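Local coordinates for protein MccF (Escherichia coli, PDB 4IIY) that confers self-immunity to microcin C7, probably as a serine peptidase of Ser-His-Glu type related to LD-carboxypeptidases, at residues I46-S51 and M114-G119; K60-R65 and A167-F172; G239-G244 and V349-D354; G264-I269 and A297-K302. The protein carries 1 engineered substitution. All coordinates share one frame; numbering follows the deposited sequence.

Contact 1: residues I46-S51 and M114-G119. With 1EI (5'-O-(L-alpha-glutamylsulfamoyl)inosine), chain K.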
loop_
_atom_site.group_PDB
_atom_site.type_symbol
_atom_site.label_atom_id
_atom_site.label_comp_id
_atom_site.label_asym_id
_atom_site.label_seq_id
_atom_site.Cartn_x
_atom_site.Cartn_y
_atom_site.Cartn_z
ATOM N N ILE B 46 2.100 -27.449 -17.943
ATOM C CA ILE B 46 2.033 -26.236 -17.141
ATOM C C ILE B 46 1.967 -25.057 -18.099
ATOM O O ILE B 46 2.804 -24.953 -18.996
ATOM C CB ILE B 46 3.299 -26.097 -16.266
ATOM C CG1 ILE B 46 3.413 -27.273 -15.280
ATOM C CG2 ILE B 46 3.297 -24.755 -15.537
ATOM C CD1 ILE B 46 4.731 -27.334 -14.511
ATOM N N GLY B 47 0.978 -24.182 -17.933
ATOM C CA GLY B 47 0.927 -22.952 -18.708
ATOM C C GLY B 47 1.393 -21.793 -17.856
ATOM O O GLY B 47 1.135 -21.791 -16.656
ATOM N N PHE B 48 2.078 -20.821 -18.449
ATOM C CA PHE B 48 2.548 -19.685 -17.666
ATOM C C PHE B 48 2.075 -18.345 -18.214
ATOM O O PHE B 48 1.872 -18.186 -19.428
ATOM C CB PHE B 48 4.066 -19.736 -17.436
ATOM C CG PHE B 48 4.908 -19.802 -18.690
ATOM C CD1 PHE B 48 5.184 -18.659 -19.415
ATOM C CD2 PHE B 48 5.468 -21.005 -19.108
ATOM C CE1 PHE B 48 6.008 -18.702 -20.537
ATOM C CE2 PHE B 48 6.287 -21.057 -20.238
ATOM C CZ PHE B 48 6.548 -19.907 -20.956
ATOM N N PHE B 49 1.880 -17.391 -17.303
ATOM C CA PHE B 49 1.322 -16.087 -17.646
ATOM C C PHE B 49 2.087 -14.975 -16.937
ATOM O O PHE B 49 2.679 -15.202 -15.876
ATOM C CB PHE B 49 -0.162 -16.023 -17.254
ATOM C CG PHE B 49 -0.392 -16.059 -15.769
ATOM C CD1 PHE B 49 -0.580 -14.889 -15.056
ATOM C CD2 PHE B 49 -0.371 -17.256 -15.078
ATOM C CE1 PHE B 49 -0.762 -14.922 -13.687
ATOM C CE2 PHE B 49 -0.563 -17.295 -13.717
ATOM C CZ PHE B 49 -0.748 -16.122 -13.016
ATOM N N SER B 50 2.062 -13.779 -17.519
ATOM C CA SER B 50 2.724 -12.602 -16.959
ATOM C C SER B 50 1.680 -11.529 -16.642
ATOM O O SER B 50 1.332 -10.696 -17.489
ATOM C CB SER B 50 3.766 -12.068 -17.943
ATOM O OG SER B 50 4.731 -13.064 -18.274
ATOM N N SER B 51 1.177 -11.555 -15.413
ATOM C CA SER B 51 0.096 -10.650 -15.024
ATOM C C SER B 51 0.581 -9.263 -14.612
ATOM O O SER B 51 -0.238 -8.375 -14.356
ATOM C CB SER B 51 -0.765 -11.251 -13.909
ATOM O OG SER B 51 -0.016 -11.518 -12.727
ATOM N N MET B 114 0.820 -21.233 -13.913
ATOM C CA MET B 114 1.922 -20.738 -13.093
ATOM C C MET B 114 2.331 -19.327 -13.503
ATOM O O MET B 114 2.548 -19.048 -14.684
ATOM C CB MET B 114 3.125 -21.680 -13.243
ATOM C CG MET B 114 4.378 -21.248 -12.481
ATOM S SD MET B 114 5.769 -22.392 -12.716
ATOM C CE MET B 114 5.187 -23.811 -11.779
ATOM N N SER B 115 2.439 -18.433 -12.527
ATOM C CA SER B 115 2.938 -17.095 -12.776
ATOM C C SER B 115 4.381 -17.125 -13.253
ATOM O O SER B 115 5.175 -17.911 -12.742
ATOM C CB SER B 115 2.843 -16.300 -11.478
ATOM O OG SER B 115 3.420 -15.022 -11.613
ATOM N N THR B 116 4.739 -16.269 -14.207
ATOM C CA THR B 116 6.157 -16.108 -14.533
ATOM C C THR B 116 6.910 -15.318 -13.446
ATOM O O THR B 116 8.039 -15.673 -13.074
ATOM C CB THR B 116 6.377 -15.410 -15.881
ATOM O OG1 THR B 116 5.738 -14.128 -15.853
ATOM C CG2 THR B 116 5.829 -16.251 -17.039
ATOM N N ILE B 117 6.272 -14.252 -12.959
ATOM C CA ILE B 117 6.825 -13.341 -11.960
ATOM C C ILE B 117 5.704 -12.394 -11.541
ATOM O O ILE B 117 4.674 -12.302 -12.213
ATOM C CB ILE B 117 8.017 -12.531 -12.530
ATOM C CG1 ILE B 117 8.898 -11.954 -11.415
ATOM C CG2 ILE B 117 7.532 -11.435 -13.483
ATOM C CD1 ILE B 117 10.308 -11.584 -11.889
ATOM N N GLY B 118 5.914 -11.681 -10.445
ATOM C CA GLY B 118 4.962 -10.693 -9.972
ATOM C C GLY B 118 5.193 -9.309 -10.544
ATOM O O GLY B 118 5.322 -9.144 -11.761
ATOM N N GLY B 119 5.223 -8.314 -9.662
ATOM C CA GLY B 119 5.335 -6.925 -10.055
ATOM C C GLY B 119 4.502 -6.063 -9.123
ATOM O O GLY B 119 4.787 -5.973 -7.928
HETATM O O6 1EI K . 17.197 -7.444 -10.880
HETATM C C6 1EI K . 16.978 -8.226 -9.929
HETATM N N1 1EI K . 17.979 -8.673 -9.143
HETATM C C2 1EI K . 17.759 -9.517 -8.120
HETATM N N3 1EI K . 16.540 -9.983 -7.800
HETATM C C5 1EI K . 15.609 -8.690 -9.641
HETATM C C4 1EI K . 15.458 -9.608 -8.515
HETATM N N7 1EI K . 14.378 -8.506 -10.159
HETATM C C8 1EI K . 13.508 -9.240 -9.424
HETATM N N9 1EI K . 14.162 -9.889 -8.448
HETATM C "C1'" 1EI K . 13.563 -10.777 -7.437
HETATM O "O4'" 1EI K . 12.421 -11.457 -7.937
HETATM C "C2'" 1EI K . 13.067 -9.926 -6.287
HETATM O "O2'" 1EI K . 14.092 -9.791 -5.302
HETATM C "C3'" 1EI K . 11.881 -10.706 -5.767
HETATM O "O3'" 1EI K . 12.254 -11.410 -4.585
HETATM C "C4'" 1EI K . 11.546 -11.723 -6.844
HETATM C "C5'" 1EI K . 10.089 -11.634 -7.278
HETATM O "O5'" 1EI K . 9.808 -10.357 -7.859
HETATM S SBF 1EI K . 8.342 -9.929 -8.008
HETATM O OAE 1EI K . 8.226 -9.079 -9.174
HETATM O OAF 1EI K . 7.579 -11.142 -8.141
HETATM N NAQ 1EI K . 7.969 -9.193 -6.698
HETATM C C 1EI K . 6.743 -8.763 -6.334
HETATM O O 1EI K . 5.694 -8.884 -6.957
HETATM C CA 1EI K . 6.655 -8.094 -4.992
HETATM N N 1EI K . 7.974 -7.937 -4.406
HETATM C CB 1EI K . 5.939 -6.755 -5.129
HETATM C CG 1EI K . 5.050 -6.478 -3.920
HETATM C CD 1EI K . 5.872 -5.953 -2.765
HETATM O OE1 1EI K . 7.107 -6.135 -2.768
HETATM O OE2 1EI K . 5.278 -5.355 -1.851
HETATM O O HOH W 1 2.190 -13.270 -13.319
#

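Contact 2: residues K60-R65 and A167-F172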
loop_
_atom_site.group_PDB
_atom_site.type_symbol
_atom_site.label_atom_id
_atom_site.label_comp_id
_atom_site.label_asym_id
_atom_site.label_seq_id
_atom_site.Cartn_x
_atom_site.Cartn_y
_atom_site.Cartn_z
ATOM N N LYS B 60 15.364 -12.479 -19.249
ATOM C CA LYS B 60 15.215 -13.555 -20.222
ATOM C C LYS B 60 16.165 -14.732 -19.985
ATOM O O LYS B 60 15.809 -15.876 -20.242
ATOM C CB LYS B 60 15.360 -13.012 -21.643
ATOM C CG LYS B 60 14.969 -14.004 -22.726
ATOM C CD LYS B 60 14.968 -13.372 -24.122
ATOM C CE LYS B 60 14.428 -14.350 -25.160
ATOM N NZ LYS B 60 14.291 -13.730 -26.512
ATOM N N ASN B 61 17.369 -14.469 -19.487
ATOM C CA ASN B 61 18.278 -15.580 -19.213
ATOM C C ASN B 61 17.744 -16.450 -18.080
ATOM O O ASN B 61 17.737 -17.675 -18.176
ATOM C CB ASN B 61 19.689 -15.075 -18.906
ATOM C CG ASN B 61 20.243 -14.200 -20.015
ATOM O OD1 ASN B 61 20.022 -14.445 -21.208
ATOM N ND2 ASN B 61 20.959 -13.155 -19.624
ATOM N N ARG B 62 17.277 -15.811 -17.013
ATOM C CA ARG B 62 16.723 -16.552 -15.890
ATOM C C ARG B 62 15.450 -17.293 -16.309
ATOM O O ARG B 62 15.206 -18.430 -15.886
ATOM C CB ARG B 62 16.443 -15.617 -14.709
ATOM C CG ARG B 62 16.079 -16.368 -13.426
ATOM C CD ARG B 62 15.961 -15.438 -12.256
ATOM N NE ARG B 62 15.719 -16.083 -10.965
ATOM C CZ ARG B 62 16.613 -16.179 -9.982
ATOM N NH1 ARG B 62 17.868 -15.766 -10.143
ATOM N NH2 ARG B 62 16.247 -16.697 -8.819
ATOM N N PHE B 63 14.633 -16.643 -17.134
ATOM C CA PHE B 63 13.433 -17.265 -17.699
ATOM C C PHE B 63 13.796 -18.552 -18.453
ATOM O O PHE B 63 13.213 -19.612 -18.218
ATOM C CB PHE B 63 12.727 -16.242 -18.603
ATOM C CG PHE B 63 11.637 -16.808 -19.485
ATOM C CD1 PHE B 63 10.598 -17.567 -18.968
ATOM C CD2 PHE B 63 11.632 -16.524 -20.849
ATOM C CE1 PHE B 63 9.599 -18.063 -19.798
ATOM C CE2 PHE B 63 10.625 -17.013 -21.679
ATOM C CZ PHE B 63 9.615 -17.783 -21.148
ATOM N N PHE B 64 14.780 -18.475 -19.347
ATOM C CA PHE B 64 15.198 -19.660 -20.099
ATOM C C PHE B 64 15.738 -20.762 -19.182
ATOM O O PHE B 64 15.496 -21.945 -19.418
ATOM C CB PHE B 64 16.246 -19.303 -21.160
ATOM C CG PHE B 64 15.671 -18.685 -22.414
ATOM C CD1 PHE B 64 14.307 -18.481 -22.557
ATOM C CD2 PHE B 64 16.508 -18.316 -23.456
ATOM C CE1 PHE B 64 13.792 -17.916 -23.721
ATOM C CE2 PHE B 64 15.999 -17.753 -24.614
ATOM C CZ PHE B 64 14.641 -17.557 -24.745
ATOM N N ARG B 65 16.470 -20.386 -18.138
ATOM C CA ARG B 65 16.949 -21.385 -17.185
ATOM C C ARG B 65 15.777 -22.079 -16.465
ATOM O O ARG B 65 15.796 -23.291 -16.267
ATOM C CB ARG B 65 17.935 -20.767 -16.186
ATOM C CG ARG B 65 18.499 -21.760 -15.174
ATOM C CD ARG B 65 19.681 -21.182 -14.394
ATOM N NE ARG B 65 19.365 -19.891 -13.792
ATOM C CZ ARG B 65 19.875 -18.723 -14.182
ATOM N NH1 ARG B 65 20.744 -18.659 -15.195
ATOM N NH2 ARG B 65 19.498 -17.613 -13.561
ATOM N N ALA B 167 6.963 -19.144 -8.710
ATOM C CA ALA B 167 6.780 -18.514 -10.010
ATOM C C ALA B 167 7.967 -18.918 -10.881
ATOM O O ALA B 167 9.093 -19.078 -10.397
ATOM C CB ALA B 167 6.688 -16.998 -9.869
ATOM N N LEU B 168 7.722 -19.086 -12.171
ATOM C CA LEU B 168 8.694 -19.701 -13.056
ATOM C C LEU B 168 10.069 -19.037 -13.013
ATOM O O LEU B 168 11.090 -19.720 -12.856
ATOM C CB LEU B 168 8.130 -19.711 -14.471
ATOM C CG LEU B 168 9.034 -20.247 -15.585
ATOM C CD1 LEU B 168 9.393 -21.693 -15.353
ATOM C CD2 LEU B 168 8.360 -20.048 -16.946
ATOM N N ILE B 169 10.089 -17.720 -13.142
ATOM C CA ILE B 169 11.348 -16.996 -13.280
ATOM C C ILE B 169 12.131 -16.883 -11.959
ATOM O O ILE B 169 13.255 -17.383 -11.860
ATOM C CB ILE B 169 11.150 -15.640 -14.013
ATOM C CG1 ILE B 169 10.597 -15.888 -15.423
ATOM C CG2 ILE B 169 12.453 -14.848 -14.047
ATOM C CD1 ILE B 169 10.259 -14.618 -16.193
ATOM N N PRO B 170 11.554 -16.255 -10.923
ATOM C CA PRO B 170 12.355 -16.139 -9.698
ATOM C C PRO B 170 12.591 -17.490 -9.032
ATOM O O PRO B 170 13.670 -17.724 -8.495
ATOM C CB PRO B 170 11.502 -15.230 -8.798
ATOM C CG PRO B 170 10.106 -15.398 -9.301
ATOM C CD PRO B 170 10.245 -15.595 -10.794
ATOM N N SER B 171 11.610 -18.381 -9.063
ATOM C CA SER B 171 11.738 -19.603 -8.276
ATOM C C SER B 171 12.503 -20.708 -8.995
ATOM O O SER B 171 13.403 -21.327 -8.429
ATOM C CB SER B 171 10.361 -20.123 -7.856
ATOM O OG SER B 171 9.585 -19.112 -7.234
ATOM N N PHE B 172 12.122 -20.988 -10.234
ATOM C CA PHE B 172 12.747 -22.091 -10.959
ATOM C C PHE B 172 13.946 -21.671 -11.804
ATOM O O PHE B 172 14.661 -22.529 -12.304
ATOM C CB PHE B 172 11.717 -22.905 -11.754
ATOM C CG PHE B 172 10.782 -23.684 -10.875
ATOM C CD1 PHE B 172 11.286 -24.581 -9.951
ATOM C CD2 PHE B 172 9.410 -23.501 -10.940
ATOM C CE1 PHE B 172 10.431 -25.294 -9.111
ATOM C CE2 PHE B 172 8.561 -24.217 -10.119
ATOM C CZ PHE B 172 9.074 -25.110 -9.205
#

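Contact 3: residues G239-G244 and V349-D354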
loop_
_atom_site.group_PDB
_atom_site.type_symbol
_atom_site.label_atom_id
_atom_site.label_comp_id
_atom_site.label_asym_id
_atom_site.label_seq_id
_atom_site.Cartn_x
_atom_site.Cartn_y
_atom_site.Cartn_z
ATOM N N GLY B 239 -6.454 -24.078 12.077
ATOM C CA GLY B 239 -7.430 -23.180 11.484
ATOM C C GLY B 239 -7.157 -22.959 10.012
ATOM O O GLY B 239 -6.069 -23.271 9.516
ATOM N N ARG B 240 -8.150 -22.432 9.305
ATOM C CA ARG B 240 -8.016 -22.117 7.888
ATOM C C ARG B 240 -6.958 -21.043 7.675
ATOM O O ARG B 240 -7.008 -19.996 8.307
ATOM C CB ARG B 240 -9.350 -21.598 7.355
ATOM C CG ARG B 240 -9.303 -21.211 5.889
ATOM C CD ARG B 240 -10.607 -20.589 5.406
ATOM N NE ARG B 240 -10.858 -19.298 6.039
ATOM C CZ ARG B 240 -11.557 -18.312 5.484
ATOM N NH1 ARG B 240 -12.072 -18.452 4.266
ATOM N NH2 ARG B 240 -11.728 -17.177 6.151
ATOM N N VAL B 241 -6.016 -21.293 6.770
ATOM C CA VAL B 241 -5.004 -20.288 6.470
ATOM C C VAL B 241 -5.472 -19.329 5.371
ATOM O O VAL B 241 -6.049 -19.751 4.362
ATOM C CB VAL B 241 -3.646 -20.926 6.110
ATOM C CG1 VAL B 241 -3.714 -21.718 4.816
ATOM C CG2 VAL B 241 -2.558 -19.858 6.025
ATOM N N ILE B 242 -5.236 -18.039 5.588
ATOM C CA ILE B 242 -5.641 -17.004 4.641
ATOM C C ILE B 242 -4.538 -15.960 4.585
ATOM O O ILE B 242 -3.932 -15.637 5.610
ATOM C CB ILE B 242 -6.958 -16.311 5.082
ATOM C CG1 ILE B 242 -8.132 -17.278 5.037
ATOM C CG2 ILE B 242 -7.278 -15.111 4.190
ATOM C CD1 ILE B 242 -8.599 -17.587 3.636
ATOM N N GLY B 243 -4.283 -15.417 3.394
ATOM C CA GLY B 243 -3.376 -14.286 3.270
ATOM C C GLY B 243 -2.508 -14.323 2.029
ATOM O O GLY B 243 -2.992 -14.609 0.936
ATOM N N GLY B 244 -1.225 -14.022 2.200
ATOM C CA GLY B 244 -0.279 -13.928 1.098
ATOM C C GLY B 244 0.659 -12.761 1.312
ATOM O O GLY B 244 1.044 -12.451 2.450
ATOM N N VAL B 349 -7.282 -23.612 3.216
ATOM C CA VAL B 349 -7.537 -24.885 3.894
ATOM C C VAL B 349 -6.913 -24.867 5.283
ATOM O O VAL B 349 -6.080 -24.011 5.591
ATOM C CB VAL B 349 -6.982 -26.099 3.109
ATOM C CG1 VAL B 349 -7.675 -26.230 1.759
ATOM C CG2 VAL B 349 -5.456 -26.009 2.938
ATOM N N LYS B 350 -7.309 -25.824 6.121
ATOM C CA LYS B 350 -6.795 -25.900 7.477
ATOM C C LYS B 350 -5.337 -26.354 7.546
ATOM O O LYS B 350 -4.929 -27.314 6.887
ATOM C CB LYS B 350 -7.668 -26.822 8.339
ATOM C CG LYS B 350 -9.029 -26.229 8.676
ATOM C CD LYS B 350 -9.880 -27.215 9.459
ATOM C CE LYS B 350 -11.284 -26.674 9.673
ATOM N NZ LYS B 350 -12.158 -27.650 10.388
ATOM N N LEU B 351 -4.587 -25.647 8.381
ATOM C CA LEU B 351 -3.255 -26.050 8.815
ATOM C C LEU B 351 -3.270 -26.241 10.321
ATOM O O LEU B 351 -4.108 -25.667 11.021
ATOM C CB LEU B 351 -2.221 -24.963 8.512
ATOM C CG LEU B 351 -2.186 -24.326 7.132
ATOM C CD1 LEU B 351 -1.080 -23.277 7.102
ATOM C CD2 LEU B 351 -1.967 -25.380 6.061
ATOM N N ALA B 352 -2.322 -27.021 10.824
ATOM C CA ALA B 352 -2.095 -27.123 12.260
ATOM C C ALA B 352 -0.657 -26.745 12.562
ATOM O O ALA B 352 0.277 -27.349 12.022
ATOM C CB ALA B 352 -2.401 -28.536 12.774
ATOM N N ILE B 353 -0.476 -25.738 13.405
ATOM C CA ILE B 353 0.850 -25.367 13.864
ATOM C C ILE B 353 1.030 -25.917 15.272
ATOM O O ILE B 353 0.261 -25.586 16.178
ATOM C CB ILE B 353 1.051 -23.839 13.895
ATOM C CG1 ILE B 353 0.728 -23.208 12.536
ATOM C CG2 ILE B 353 2.479 -23.508 14.333
ATOM C CD1 ILE B 353 0.702 -21.689 12.574
ATOM N N ASP B 354 2.035 -26.768 15.453
ATOM C CA ASP B 354 2.348 -27.286 16.773
ATOM C C ASP B 354 3.511 -26.490 17.324
ATOM O O ASP B 354 4.659 -26.670 16.921
ATOM C CB ASP B 354 2.686 -28.770 16.697
ATOM C CG ASP B 354 2.835 -29.405 18.064
ATOM O OD1 ASP B 354 3.235 -28.711 19.015
ATOM O OD2 ASP B 354 2.539 -30.619 18.171
#

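Contact 4: residues G264-I269 and A297-K302. With EDO (1,2-ethanediol), chain L.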
loop_
_atom_site.group_PDB
_atom_site.type_symbol
_atom_site.label_atom_id
_atom_site.label_comp_id
_atom_site.label_asym_id
_atom_site.label_seq_id
_atom_site.Cartn_x
_atom_site.Cartn_y
_atom_site.Cartn_z
ATOM N N GLY B 264 -10.790 -17.547 14.256
ATOM C CA GLY B 264 -10.128 -18.834 14.214
ATOM C C GLY B 264 -9.196 -19.065 13.039
ATOM O O GLY B 264 -8.463 -20.042 13.042
ATOM N N ASP B 265 -9.216 -18.191 12.035
ATOM C CA ASP B 265 -8.288 -18.322 10.911
ATOM C C ASP B 265 -6.841 -18.208 11.376
ATOM O O ASP B 265 -6.540 -17.592 12.404
ATOM C CB ASP B 265 -8.522 -17.224 9.866
ATOM C CG ASP B 265 -9.730 -17.473 8.979
ATOM O OD1 ASP B 265 -10.303 -18.591 8.955
ATOM O OD2 ASP B 265 -10.094 -16.510 8.263
ATOM N N ILE B 266 -5.942 -18.791 10.594
ATOM C CA ILE B 266 -4.511 -18.540 10.729
ATOM C C ILE B 266 -4.104 -17.540 9.648
ATOM O O ILE B 266 -4.315 -17.792 8.468
ATOM C CB ILE B 266 -3.691 -19.843 10.595
ATOM C CG1 ILE B 266 -3.996 -20.776 11.769
ATOM C CG2 ILE B 266 -2.195 -19.543 10.511
ATOM C CD1 ILE B 266 -3.341 -22.143 11.665
ATOM N N LEU B 267 -3.541 -16.407 10.046
ATOM C CA LEU B 267 -3.120 -15.405 9.075
ATOM C C LEU B 267 -1.729 -15.727 8.579
ATOM O O LEU B 267 -0.813 -15.859 9.386
ATOM C CB LEU B 267 -3.102 -14.014 9.713
ATOM C CG LEU B 267 -2.643 -12.884 8.786
ATOM C CD1 LEU B 267 -3.694 -12.617 7.731
ATOM C CD2 LEU B 267 -2.353 -11.631 9.593
ATOM N N PHE B 268 -1.563 -15.839 7.262
ATOM C CA PHE B 268 -0.250 -15.998 6.642
ATOM C C PHE B 268 0.085 -14.704 5.903
ATOM O O PHE B 268 -0.669 -14.276 5.019
ATOM C CB PHE B 268 -0.264 -17.181 5.665
ATOM C CG PHE B 268 0.891 -17.180 4.705
ATOM C CD1 PHE B 268 2.184 -17.368 5.159
ATOM C CD2 PHE B 268 0.685 -16.973 3.350
ATOM C CE1 PHE B 268 3.263 -17.346 4.267
ATOM C CE2 PHE B 268 1.754 -16.956 2.458
ATOM C CZ PHE B 268 3.041 -17.143 2.920
ATOM N N ILE B 269 1.206 -14.091 6.272
ATOM C CA ILE B 269 1.645 -12.854 5.631
ATOM C C ILE B 269 3.156 -12.866 5.420
ATOM O O ILE B 269 3.929 -13.356 6.265
ATOM C CB ILE B 269 1.244 -11.594 6.428
ATOM C CG1 ILE B 269 1.523 -11.806 7.915
ATOM C CG2 ILE B 269 -0.219 -11.256 6.185
ATOM C CD1 ILE B 269 1.398 -10.536 8.752
ATOM N N ALA B 297 -3.661 -17.589 15.122
ATOM C CA ALA B 297 -2.207 -17.636 15.003
ATOM C C ALA B 297 -1.814 -16.811 13.785
ATOM O O ALA B 297 -2.644 -16.532 12.914
ATOM C CB ALA B 297 -1.709 -19.083 14.863
ATOM N N ILE B 298 -0.542 -16.430 13.739
ATOM C CA ILE B 298 0.021 -15.713 12.603
ATOM C C ILE B 298 1.276 -16.436 12.136
ATOM O O ILE B 298 2.106 -16.838 12.956
ATOM C CB ILE B 298 0.388 -14.264 12.993
ATOM C CG1 ILE B 298 -0.869 -13.495 13.414
ATOM C CG2 ILE B 298 1.108 -13.554 11.841
ATOM C CD1 ILE B 298 -0.567 -12.273 14.240
ATOM N N ILE B 299 1.396 -16.603 10.819
ATOM C CA ILE B 299 2.620 -17.077 10.187
ATOM C C ILE B 299 3.271 -15.908 9.457
ATOM O O ILE B 299 2.652 -15.305 8.569
ATOM C CB ILE B 299 2.332 -18.180 9.159
ATOM C CG1 ILE B 299 1.595 -19.365 9.798
ATOM C CG2 ILE B 299 3.629 -18.641 8.477
ATOM C CD1 ILE B 299 0.983 -20.308 8.775
ATOM N N LEU B 300 4.497 -15.565 9.846
ATOM C CA LEU B 300 5.276 -14.572 9.117
ATOM C C LEU B 300 6.258 -15.309 8.218
ATOM O O LEU B 300 7.120 -16.059 8.709
ATOM C CB LEU B 300 6.071 -13.677 10.070
ATOM C CG LEU B 300 5.298 -12.898 11.134
ATOM C CD1 LEU B 300 6.272 -12.125 12.010
ATOM C CD2 LEU B 300 4.276 -11.951 10.505
ATOM N N GLY B 301 6.143 -15.127 6.906
ATOM C CA GLY B 301 7.169 -15.640 6.014
ATOM C C GLY B 301 8.470 -14.877 6.224
ATOM O O GLY B 301 8.457 -13.700 6.608
ATOM N N LYS B 302 9.609 -15.519 5.978
ATOM C CA LYS B 302 10.873 -14.788 6.072
ATOM C C LYS B 302 10.823 -13.575 5.143
ATOM O O LYS B 302 10.429 -13.688 3.984
ATOM C CB LYS B 302 12.066 -15.666 5.684
ATOM C CG LYS B 302 12.383 -16.798 6.655
ATOM C CD LYS B 302 13.747 -17.408 6.316
ATOM C CE LYS B 302 14.227 -18.380 7.376
ATOM N NZ LYS B 302 13.342 -19.572 7.479
HETATM C C1 EDO L . 6.735 -10.851 6.978
HETATM O O1 EDO L . 7.665 -11.123 5.914
HETATM C C2 EDO L . 7.319 -9.899 8.011
HETATM O O2 EDO L . 7.480 -8.595 7.430
#

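Contact 1: residues I46-S51 and M114-G119
In the N-terminal domain's mainly parallel sheet, strands 45-49 and 110-115 run side by side and lead into the ligand pocket, Phe48 pairing with Met114 and Phe49 with Ser115. Met114 N donates to Gly47 O (2.8 Å), Phe49 N to Met114 O, and Thr116 N to Phe49 O. The Phe49 ring reaches across to the neighbouring strand, its CG set between backbone N and carbonyl carbon (chi1 67°), and one face receives Ser115 CA in a CH-pi contact, 4.0 Å from the ring centroid. Without the ring, as with an alanine at Phe49, Ser115 CA would probably lose its cover and Phe101 its edge-to-face partner. Ser50 OG and Thr116 OG1 share a hydrogen bond of 2.8 Å, while Thr116 CG2 lies 3.4 Å from Phe48 CD1. One water links the two segments: it accepts from Ser51 N and Ser115 OG and donates to Phe49 O and Ile117 O. Farther on, Gly118 N binds the ligand's sulfamoyl oxygen OAF (2.9 Å) and Gly119 N its glutamyl carbonyl O (2.8 Å). Polar groups pair within the contact, and the chain then gives two N-H groups to the ligand; that on the carbonyl is consistent with an oxyanion hole.

Contact 2: residues K60-R65 and A167-F172
Arg62 sends CG away from its own backbone N (chi1 -170°) and stays extended to NE, which carries its guanidinium across to the carbonyls of Ile169 and Pro170. This joins helix 60-72 to the short, weakly bonded helix 168-172 beside the ligand pocket; the local axes cross at 68°, 8.0 Å apart at closest approach. Arg62 NH2 donates almost straight to Pro170 O (2.8 Å), which lies in the guanidinium plane, whereas NE reaches Ile169 O (2.9 Å) from above that carbonyl's plane along a more bent path. The same NH2 forms a salt bridge with Glu174, and NH1 is taken by Trp213 O, so the whole head group is fixed. A leucine in place of Arg62 would probably leave both carbonyls without these donors and Glu174 without its charged mate. Arg62 CG and CD also pass obliquely over Ile169 CG2, each 4.0 Å from it. The other branch of Ile169, CG1 with CD1, leans against Phe63, with Ile169 CD1 3.8 Å from Phe63 CB. Phe63 has its CG opposite the backbone N as well (chi1 168°), which directs the ring past Ile169 to Leu168; the ring also meets that of Phe48. Pro170, pinned through its carbonyl, also touches the ligand. At the rim of the Phe63 ring, close to the ring plane, CE1 lies 3.7 Å from Leu168 CD2.

Contact 3: residues G239-G244 and V349-D354
Val241 and Leu351 cross at a slant where strands 236-245 and 350-354 meet, and their branches pack together. Leu351 CD1 comes to 3.6 Å from Val241 CB, while Leu351 CG rests 3.8 Å from Val241 CG1. Leu351 reaches this place because CG stands opposite its carbonyl carbon (chi1 -48°), turning the isobutyl group toward the valine; Ile360 and Ile299 also touch it. Lys350 behaves differently: CG grazes Arg240 N at 3.9 Å, then the extended chain leads away. Arg240 points to the same face as Lys350, but its chain bends at chi3 (67°), placing the guanidinium so that Ile242 CD1 sits over the centre of one face. Its charge is met by Asp265, with Tyr155 OH and Glu260 O as further partners. The backbones pair antiparallel, the segments diverging at 105°. Gly239 and Leu351 bond both ways, Gly239 N to Leu351 O and Leu351 N to Gly239 O, each at 3.0 Å, and Val241 N donates to Val349 O. The last two donors stand above the planes of their acceptor carbonyls. Three backbone bonds and one aliphatic pair therefore join these strands of the C-terminal domain, while the charge of Arg240 is met outside this pairing.

Contact 4: residues G264-I269 and A297-K302
Ile299 lies against two side chains of strand 266-270, its parallel neighbour. From CB, 3.9 Å from Leu267 O and near Phe268 CD1, the side chain divides. CG2 meets the edge of the Phe268 ring, close to the ring plane, at 3.8 Å from Phe268 CD1. CG1, opposite the carbonyl carbon (chi1 -57°), heads the other way to lie 3.9 Å from Ile266 CG2, and Ile299 CD1 closes on that same methyl at 3.7 Å. Ile299 thus touches Ile266 with one branch and Phe268 with the other. On the other face of the sheet Ile269 and Leu300 lie side by side, with Ile269 CD1 3.7 Å from Leu300 CD2. Four backbone bonds run between the strands, among them Ile299 N to Leu267 O (2.7 Å) and Ile269 N to Ile299 O (3.0 Å), both nearly in line with the acceptor C=O. Gly301 N donates to Ile269 O, and the Gly301 carbonyl accepts from an ethanediol molecule, probably left from crystallisation. Helix 276-288, in the beta-alpha-beta connection between the two strands, packs on Leu267 and Ile269. On the opposite face Phe268 meets Tyr164 edge-to-face, and strands 236-245 and 330-334 flank the pair within the sheet.

Contacts 1 and 2 join in the N-terminal half, their centres 10 Å apart: Ser115 O and Thr116 O probably accept hydrogen bonds from Leu168 N and Ile169 N, which ties residues 114-119 to the short helix. Both touch the bound inosine compound. Contacts 3 and 4 lie across the chain's centre, 7 Å apart between their own centres, in one sheet where strands 236-245 and 266-270 are neighbours; the Arg240-Asp265 salt bridge and Val241 packed on Phe268 add to the join. The predicted catalytic set bridges the halves: the side chain of Ser115 is about 8 Å from that of Ala145, the engineered residue at the predicted nucleophile position, and Gly301 about 4 Å from the Glu270 side chain.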